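Local coordinates for PKD domain (Vibrio anguillarum, PDB 6AEM), which binds calcium as a polycystic-kidney-disease domain of the protease Epp, probably serving as an accessory module with a beta-sandwich fold, at residues A[45-49]-A[50-54]. Numbering follows the deposited sequence. Where two conformers were deposited one is given.
Sequences QMSSE and MAPSW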
loop_
_atom_site.group_PDB
_atom_site.type_symbol
_atom_site.label_atom_id
_atom_site.label_comp_id
_atom_site.label_asym_id
_atom_site.label_seq_id
_atom_site.Cartn_x
_atom_site.Cartn_y
_atom_site.Cartn_z
ATOM N N GLN A 45 8.126 -8.288 -4.223
ATOM C CA GLN A 45 8.779 -7.098 -3.710
ATOM C C GLN A 45 7.907 -6.424 -2.654
ATOM O O GLN A 45 6.673 -6.408 -2.761
ATOM C CB GLN A 45 9.089 -6.121 -4.850
ATOM C CG GLN A 45 10.073 -6.666 -5.882
ATOM C CD GLN A 45 11.451 -6.791 -5.309
ATOM O OE1 GLN A 45 11.976 -7.905 -5.162
ATOM N NE2 GLN A 45 12.034 -5.652 -4.910
ATOM N N MET A 46 8.564 -5.886 -1.630
ATOM C CA MET A 46 7.910 -5.315 -0.463
ATOM C C MET A 46 8.586 -3.993 -0.105
ATOM O O MET A 46 9.676 -3.678 -0.590
ATOM C CB MET A 46 7.936 -6.312 0.713
ATOM C CG MET A 46 7.101 -7.597 0.464
ATOM S SD MET A 46 7.076 -8.854 1.765
ATOM C CE MET A 46 8.818 -9.096 2.006
ATOM N N SER A 47 7.929 -3.196 0.748
ATOM C CA SER A 47 8.443 -1.876 1.130
ATOM C C SER A 47 7.888 -1.439 2.482
ATOM O O SER A 47 6.763 -1.790 2.844
ATOM C CB SER A 47 8.119 -0.810 0.064
ATOM O OG SER A 47 8.577 0.476 0.481
ATOM N N SER A 48 8.702 -0.673 3.219
ATOM C CA SER A 48 8.249 -0.031 4.448
ATOM C C SER A 48 8.071 1.476 4.282
ATOM O O SER A 48 7.837 2.180 5.271
ATOM C CB SER A 48 9.197 -0.344 5.603
ATOM O OG SER A 48 10.487 0.131 5.297
ATOM N N GLU A 49 8.160 1.981 3.057
ATOM C CA GLU A 49 7.939 3.400 2.824
ATOM C C GLU A 49 6.457 3.751 2.858
ATOM O O GLU A 49 5.577 2.934 2.566
ATOM C CB GLU A 49 8.514 3.819 1.479
ATOM C CG GLU A 49 10.022 3.774 1.446
ATOM C CD GLU A 49 10.584 4.296 0.157
ATOM O OE1 GLU A 49 9.792 4.839 -0.657
ATOM O OE2 GLU A 49 11.821 4.199 -0.015
ATOM N N MET A 50 6.193 5.015 3.182
ATOM C CA MET A 50 4.819 5.507 3.236
ATOM C C MET A 50 4.175 5.545 1.853
ATOM O O MET A 50 3.048 5.066 1.673
ATOM C CB MET A 50 4.795 6.883 3.885
ATOM C CG MET A 50 3.385 7.454 4.082
ATOM S SD MET A 50 3.358 9.035 4.939
ATOM C CE MET A 50 3.932 10.035 3.581
ATOM N N ALA A 51 4.870 6.100 0.867
ATOM C CA ALA A 51 4.314 6.327 -0.466
ATOM C C ALA A 51 5.340 5.889 -1.496
ATOM O O ALA A 51 5.966 6.723 -2.170
ATOM C CB ALA A 51 3.978 7.803 -0.643
ATOM N N PRO A 52 5.535 4.579 -1.641
ATOM C CA PRO A 52 6.595 4.066 -2.512
ATOM C C PRO A 52 6.255 4.221 -3.991
ATOM O O PRO A 52 5.092 4.333 -4.402
ATOM C CB PRO A 52 6.700 2.585 -2.109
ATOM C CG PRO A 52 5.363 2.250 -1.594
ATOM C CD PRO A 52 4.869 3.496 -0.897
ATOM N N SER A 53 7.311 4.226 -4.796
ATOM C CA SER A 53 7.215 4.106 -6.238
ATOM C C SER A 53 7.959 2.833 -6.591
ATOM O O SER A 53 8.983 2.518 -5.972
ATOM C CB SER A 53 7.864 5.308 -6.949
ATOM O OG SER A 53 7.102 6.491 -6.763
ATOM N N TRP A 54 7.423 2.073 -7.542
ATOM C CA TRP A 54 8.054 0.823 -7.928
ATOM C C TRP A 54 7.729 0.543 -9.384
ATOM O O TRP A 54 6.918 1.227 -10.006
ATOM C CB TRP A 54 7.651 -0.347 -7.003
ATOM C CG TRP A 54 6.187 -0.805 -7.059
ATOM C CD1 TRP A 54 5.673 -1.907 -7.713
ATOM C CD2 TRP A 54 5.069 -0.194 -6.394
ATOM N NE1 TRP A 54 4.331 -1.981 -7.515
ATOM C CE2 TRP A 54 3.926 -0.956 -6.707
ATOM C CE3 TRP A 54 4.924 0.927 -5.579
ATOM C CZ2 TRP A 54 2.648 -0.624 -6.243
ATOM C CZ3 TRP A 54 3.659 1.246 -5.101
ATOM C CH2 TRP A 54 2.542 0.471 -5.434
#
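P52 packs inside the bend of the chain against S47 and E49, which precede it by five and three residues. The touching is by van der Waals contact. From S47, OG lies 3.8 Å from CB of P52. The E49 side chain runs past the proline ring in the opposite direction, bringing OE1 to 3.8 Å from CA of P52. CG of E49 stands anti to its carbonyl carbon (chi1 -69°), and the chain is extended beyond it, which puts this one carboxylate oxygen beside the CA-CB side of the ring. At the other end of the ring, CD of P52 sits 3.6 Å from the backbone O of E49.

A hydrogen bond within 45-49 closes a small turn at the start of the bend. The backbone N of E49 donates to OG of S47 at 3.0 Å, nearly straight at 167°. This is an ST turn. With chi1 of S47 at 178°, OG lies beside the carbonyl carbon, within reach of that N-H.

The bend links the two sheets of the PKD beta-sandwich. P52 is buried, with its side chain against W39 of strand 34-40 and F41 of a loop. Strand 46-47 edges one sheet beside 34-40, and strand 53-55 edges the other beside 20-25. N25 ends strand 20-25, and its ND2 donates to M50 O, tying the bend to that second sheet.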